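Local structure of NOL1/NOP2/sun family protein (Enterococcus faecium, 3M4X) at residues L110-A115 against H163-L168; L133-I138 against K144-N149. The protein is probably an S-adenosylmethionine-dependent RNA cytosine methyltransferase of the RsmF type that modifies ribosomal RNA. All blocks are in the same frame, centred on the assembly; numbering follows the deposited sequence.

Contact 1: L110-A115 against H163-L168; sequences LDLCAA and HAPAEL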
loop_
_atom_site.group_PDB
_atom_site.type_symbol
_atom_site.label_atom_id
_atom_site.label_comp_id
_atom_site.label_asym_id
_atom_site.label_seq_id
_atom_site.Cartn_x
_atom_site.Cartn_y
_atom_site.Cartn_z
ATOM N N LEU A 110 -4.648 -7.825 6.164
ATOM C CA LEU A 110 -5.663 -7.282 5.268
ATOM C C LEU A 110 -5.623 -5.758 5.294
ATOM O O LEU A 110 -5.605 -5.160 6.357
ATOM C CB LEU A 110 -7.063 -7.793 5.665
ATOM C CG LEU A 110 -8.267 -7.228 4.893
ATOM C CD1 LEU A 110 -8.211 -7.655 3.431
ATOM C CD2 LEU A 110 -9.579 -7.682 5.520
ATOM N N ASP A 111 -5.558 -5.153 4.114
ATOM C CA ASP A 111 -5.769 -3.720 3.936
ATOM C C ASP A 111 -7.139 -3.579 3.283
ATOM O O ASP A 111 -7.291 -3.800 2.077
ATOM C CB ASP A 111 -4.694 -3.126 3.022
ATOM C CG ASP A 111 -4.649 -1.599 3.081
ATOM O OD1 ASP A 111 -3.738 -0.999 2.462
ATOM O OD2 ASP A 111 -5.521 -0.990 3.743
ATOM N N LEU A 112 -8.138 -3.229 4.078
ATOM C CA LEU A 112 -9.531 -3.352 3.644
ATOM C C LEU A 112 -10.015 -2.251 2.685
ATOM O O LEU A 112 -10.760 -2.516 1.748
ATOM C CB LEU A 112 -10.445 -3.473 4.865
ATOM C CG LEU A 112 -11.923 -3.792 4.651
ATOM C CD1 LEU A 112 -12.120 -5.120 3.928
ATOM C CD2 LEU A 112 -12.614 -3.822 5.986
ATOM N N CYS A 113 -9.582 -1.019 2.911
ATOM C CA CYS A 113 -9.911 0.083 2.007
ATOM C C CYS A 113 -8.622 0.701 1.475
ATOM O O CYS A 113 -8.138 1.694 2.012
ATOM C CB CYS A 113 -10.742 1.125 2.761
ATOM S SG CYS A 113 -12.085 0.392 3.718
ATOM N N ALA A 114 -8.092 0.135 0.396
ATOM C CA ALA A 114 -6.640 0.188 0.169
ATOM C C ALA A 114 -6.071 1.207 -0.818
ATOM O O ALA A 114 -4.926 1.601 -0.672
ATOM C CB ALA A 114 -6.127 -1.186 -0.166
ATOM N N ALA A 115 -6.846 1.615 -1.820
ATOM C CA ALA A 115 -6.379 2.612 -2.793
ATOM C C ALA A 115 -6.074 3.960 -2.126
ATOM O O ALA A 115 -6.766 4.365 -1.195
ATOM C CB ALA A 115 -7.399 2.793 -3.900
ATOM N N HIS A 163 -13.545 -5.877 -3.906
ATOM C CA HIS A 163 -14.802 -6.200 -3.239
ATOM C C HIS A 163 -15.190 -5.187 -2.173
ATOM O O HIS A 163 -14.351 -4.435 -1.668
ATOM C CB HIS A 163 -14.720 -7.573 -2.563
ATOM C CG HIS A 163 -14.902 -8.728 -3.496
ATOM N ND1 HIS A 163 -13.841 -9.395 -4.068
ATOM C CD2 HIS A 163 -16.021 -9.348 -3.940
ATOM C CE1 HIS A 163 -14.300 -10.372 -4.832
ATOM N NE2 HIS A 163 -15.618 -10.363 -4.771
ATOM N N ALA A 164 -16.479 -5.188 -1.844
ATOM C CA ALA A 164 -16.976 -4.559 -0.634
ATOM C C ALA A 164 -16.603 -5.459 0.529
ATOM O O ALA A 164 -16.571 -6.686 0.385
ATOM C CB ALA A 164 -18.500 -4.394 -0.705
ATOM N N PRO A 165 -16.322 -4.864 1.689
ATOM C CA PRO A 165 -15.921 -5.639 2.868
ATOM C C PRO A 165 -16.761 -6.906 3.108
ATOM O O PRO A 165 -16.193 -7.994 3.233
ATOM C CB PRO A 165 -16.096 -4.636 4.009
ATOM C CG PRO A 165 -15.817 -3.318 3.370
ATOM C CD PRO A 165 -16.379 -3.420 1.971
ATOM N N ALA A 166 -18.083 -6.769 3.152
ATOM C CA ALA A 166 -18.958 -7.886 3.491
ATOM C C ALA A 166 -18.786 -9.079 2.554
ATOM O O ALA A 166 -18.859 -10.231 2.976
ATOM C CB ALA A 166 -20.436 -7.431 3.532
ATOM N N GLU A 167 -18.560 -8.801 1.280
ATOM C CA GLU A 167 -18.348 -9.857 0.300
ATOM C C GLU A 167 -17.133 -10.724 0.623
ATOM O O GLU A 167 -17.032 -11.851 0.157
ATOM C CB GLU A 167 -18.210 -9.251 -1.096
ATOM C CG GLU A 167 -19.454 -8.491 -1.530
ATOM C CD GLU A 167 -19.266 -7.724 -2.826
ATOM O OE1 GLU A 167 -18.108 -7.436 -3.192
ATOM O OE2 GLU A 167 -20.288 -7.400 -3.471
ATOM N N LEU A 168 -16.215 -10.204 1.426
ATOM C CA LEU A 168 -14.973 -10.918 1.720
ATOM C C LEU A 168 -15.126 -11.891 2.880
ATOM O O LEU A 168 -14.387 -12.865 2.998
ATOM C CB LEU A 168 -13.857 -9.926 2.059
ATOM C CG LEU A 168 -13.352 -8.995 0.955
ATOM C CD1 LEU A 168 -12.325 -8.014 1.512
ATOM C CD2 LEU A 168 -12.767 -9.786 -0.220
#
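L112 packs against P165 and L168 in a Rossmann-like methyltransferase domain. It lies in the loop between strand 108-111 and helix 118-127, which in this family lies at the cofactor pocket. P165 and L168 belong to the start of helix 165-172. The contact is apolar and has no hydrogen bond across it. CB of L112 does not itself touch the other segment; the carbons beyond it do. With chi1 at -172°, CG is carried across to the proline, and L112 CG lies 4.1 Å from P165 CG. The two methyls then divide the work. L112 CD2 stays on the proline ring, 4.1 Å from P165 CB. CD1 reaches both partners. L112 CD1 meets P165 CA at 4.0 Å and ends against L168 CD1 at 3.8 Å. P165 CB therefore sits against both methyls of the leucine fork. The leucine crosses the proline at about a right angle, but L112 and L168 run past each other in opposite directions. Helix 205-222 adds to this core: I216 and A220 touch L112, and S219 touches P165. V181 of strand 176-182 also packs on L112. The side chain of E167, in the first turn, reaches back to the residue before the helix. E167 OE1 accepts a hydrogen bond from A164 N at 3.1 Å, with the N-H arriving 55° out of the carboxylate plane.

Contact 2: L133-I138 against K144-N149; sequences LVTNEI and KILSEN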
loop_
_atom_site.group_PDB
_atom_site.type_symbol
_atom_site.label_atom_id
_atom_site.label_comp_id
_atom_site.label_asym_id
_atom_site.label_seq_id
_atom_site.Cartn_x
_atom_site.Cartn_y
_atom_site.Cartn_z
ATOM N N LEU A 133 -0.428 -10.736 2.065
ATOM C CA LEU A 133 -1.030 -9.417 2.161
ATOM C C LEU A 133 -2.215 -9.414 1.229
ATOM O O LEU A 133 -2.038 -9.476 0.013
ATOM C CB LEU A 133 -0.033 -8.344 1.693
ATOM C CG LEU A 133 -0.158 -6.859 2.087
ATOM C CD1 LEU A 133 0.192 -5.939 0.919
ATOM C CD2 LEU A 133 -1.494 -6.475 2.669
ATOM N N VAL A 134 -3.426 -9.350 1.761
ATOM C CA VAL A 134 -4.536 -9.087 0.856
ATOM C C VAL A 134 -4.985 -7.628 0.918
ATOM O O VAL A 134 -5.165 -7.041 1.988
ATOM C CB VAL A 134 -5.667 -10.182 0.845
ATOM C CG1 VAL A 134 -5.396 -11.304 1.837
ATOM C CG2 VAL A 134 -7.046 -9.584 0.975
ATOM N N THR A 135 -5.077 -7.035 -0.263
ATOM C CA THR A 135 -5.286 -5.610 -0.393
ATOM C C THR A 135 -6.537 -5.438 -1.207
ATOM O O THR A 135 -6.583 -5.794 -2.378
ATOM C CB THR A 135 -4.139 -4.945 -1.155
ATOM O OG1 THR A 135 -2.894 -5.502 -0.735
ATOM C CG2 THR A 135 -4.126 -3.491 -0.868
ATOM N N ASN A 136 -7.564 -4.903 -0.571
ATOM C CA ASN A 136 -8.851 -4.782 -1.206
ATOM C C ASN A 136 -9.208 -3.326 -1.512
ATOM O O ASN A 136 -8.976 -2.436 -0.700
ATOM C CB ASN A 136 -9.917 -5.407 -0.307
ATOM C CG ASN A 136 -11.320 -5.204 -0.852
ATOM O OD1 ASN A 136 -11.745 -5.893 -1.780
ATOM N ND2 ASN A 136 -12.041 -4.246 -0.283
ATOM N N GLU A 137 -9.770 -3.099 -2.692
ATOM C CA GLU A 137 -10.297 -1.793 -3.067
ATOM C C GLU A 137 -11.678 -2.002 -3.682
ATOM O O GLU A 137 -11.868 -2.914 -4.487
ATOM C CB GLU A 137 -9.363 -1.107 -4.061
ATOM C CG GLU A 137 -9.935 0.145 -4.681
ATOM C CD GLU A 137 -10.365 1.180 -3.651
ATOM O OE1 GLU A 137 -9.777 1.223 -2.544
ATOM O OE2 GLU A 137 -11.296 1.960 -3.956
ATOM N N ILE A 138 -12.642 -1.165 -3.307
ATOM C CA ILE A 138 -14.019 -1.383 -3.737
ATOM C C ILE A 138 -14.278 -0.834 -5.139
ATOM O O ILE A 138 -15.080 -1.390 -5.883
ATOM C CB ILE A 138 -15.058 -0.840 -2.710
ATOM C CG1 ILE A 138 -16.458 -1.404 -2.996
ATOM C CG2 ILE A 138 -15.071 0.674 -2.708
ATOM C CD1 ILE A 138 -17.528 -1.062 -1.923
ATOM N N LYS A 144 -7.318 -1.111 -10.022
ATOM C CA LYS A 144 -6.351 -1.228 -11.108
ATOM C C LYS A 144 -5.089 -0.437 -10.770
ATOM O O LYS A 144 -3.964 -0.927 -10.943
ATOM C CB LYS A 144 -6.970 -0.731 -12.419
ATOM C CG LYS A 144 -6.156 -1.009 -13.680
ATOM C CD LYS A 144 -6.303 -2.452 -14.154
ATOM C CE LYS A 144 -5.657 -2.651 -15.532
ATOM N NZ LYS A 144 -5.781 -4.046 -16.068
ATOM N N ILE A 145 -5.300 0.786 -10.281
ATOM C CA ILE A 145 -4.238 1.680 -9.843
ATOM C C ILE A 145 -3.492 1.047 -8.690
ATOM O O ILE A 145 -2.264 1.032 -8.660
ATOM C CB ILE A 145 -4.811 3.034 -9.364
ATOM C CG1 ILE A 145 -5.697 3.647 -10.445
ATOM C CG2 ILE A 145 -3.694 4.013 -8.988
ATOM C CD1 ILE A 145 -4.983 3.837 -11.753
ATOM N N LEU A 146 -4.246 0.520 -7.736
ATOM C CA LEU A 146 -3.659 -0.154 -6.599
ATOM C C LEU A 146 -2.805 -1.348 -7.038
ATOM O O LEU A 146 -1.674 -1.536 -6.585
ATOM C CB LEU A 146 -4.772 -0.608 -5.662
ATOM C CG LEU A 146 -4.340 -1.560 -4.561
ATOM C CD1 LEU A 146 -3.299 -0.865 -3.693
ATOM C CD2 LEU A 146 -5.559 -1.971 -3.758
ATOM N N SER A 147 -3.357 -2.155 -7.924
ATOM C CA SER A 147 -2.640 -3.307 -8.458
ATOM C C SER A 147 -1.336 -2.875 -9.150
ATOM O O SER A 147 -0.289 -3.487 -8.964
ATOM C CB SER A 147 -3.548 -4.092 -9.414
ATOM O OG SER A 147 -2.835 -5.116 -10.079
ATOM N N GLU A 148 -1.388 -1.797 -9.919
ATOM C CA GLU A 148 -0.180 -1.340 -10.602
ATOM C C GLU A 148 0.889 -0.798 -9.654
ATOM O O GLU A 148 2.084 -0.967 -9.910
ATOM C CB GLU A 148 -0.521 -0.367 -11.731
ATOM C CG GLU A 148 -1.175 -1.102 -12.901
ATOM C CD GLU A 148 -1.756 -0.182 -13.956
ATOM O OE1 GLU A 148 -1.428 1.024 -13.945
ATOM O OE2 GLU A 148 -2.538 -0.675 -14.802
ATOM N N ASN A 149 0.474 -0.192 -8.543
ATOM C CA ASN A 149 1.441 0.275 -7.540
ATOM C C ASN A 149 2.097 -0.877 -6.765
ATOM O O ASN A 149 3.283 -0.824 -6.453
ATOM C CB ASN A 149 0.808 1.280 -6.569
ATOM C CG ASN A 149 0.766 2.704 -7.126
ATOM O OD1 ASN A 149 1.785 3.256 -7.568
ATOM N ND2 ASN A 149 -0.413 3.316 -7.075
#
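L146 holds CG anti to its backbone N (chi1 169°), and chi2 near 61° sets the two methyls toward strand 132-136. T135 answers from the strand: its CG2 is anti to its own backbone N, while OG1 lies beside that N. The methyl of the threonine thus faces the leucine. T135 CG2 is 3.6 Å from L146 CD2. T135 CG2 is also 3.9 Å from L146 CD1, so it rests against both tips of the leucine fork. The two side chains cross at a slant. CD2 also reaches the next residue on this side of the strand, and L146 CD2 lies 3.9 Å from E137 CB. One leucine methyl therefore bridges T135 and E137, and N136 between them directs its CB away from the helix. The contact across the segments is apolar and buried.

The polar end of E137 turns off from the leucine at a bend in its chain (chi2 56°). OE1 accepts from A115 N, and OE2 accepts from F139 N. Two backbone N-H groups thus fix the carboxylate. Class I methyltransferases commonly carry an acidic residue near this end of the second strand, where it holds the ribose of S-adenosylmethionine. A similar role for E137 is possible but not established.

The contact joins the first two elements of the beta-alpha-beta unit made of strand 132-136, helix 140-153 and strand 158-161. A114, in the loop after strand 108-111, packs on both T135 and L146. S120 of helix 118-127 covers T135 from the neighbouring helix. On the helix itself, S147 OG is hydrogen-bonded to NH1 of R369 in strand 367-370, which pairs with strand 158-161.

In the fold
The chain first lays down strand 108-111 and the loop to A115. Helix 118-127 then leads to strand 132-136. Contact 2 closes a short loop there, folding helix 140-153 back onto that strand. After strand 158-161 the chain reaches helix 165-172, and contact 1 closes a longer loop with L112. Contact 2 is nested inside it. The two contacts lie on opposite faces of one parallel region of the sheet, with centres about 10 Å apart. Neighbouring strands connect them: D111 N bonds V134 O. N136 ND2 bonds both H163 O and L112 O, tying the middle strand to both segments of contact 1.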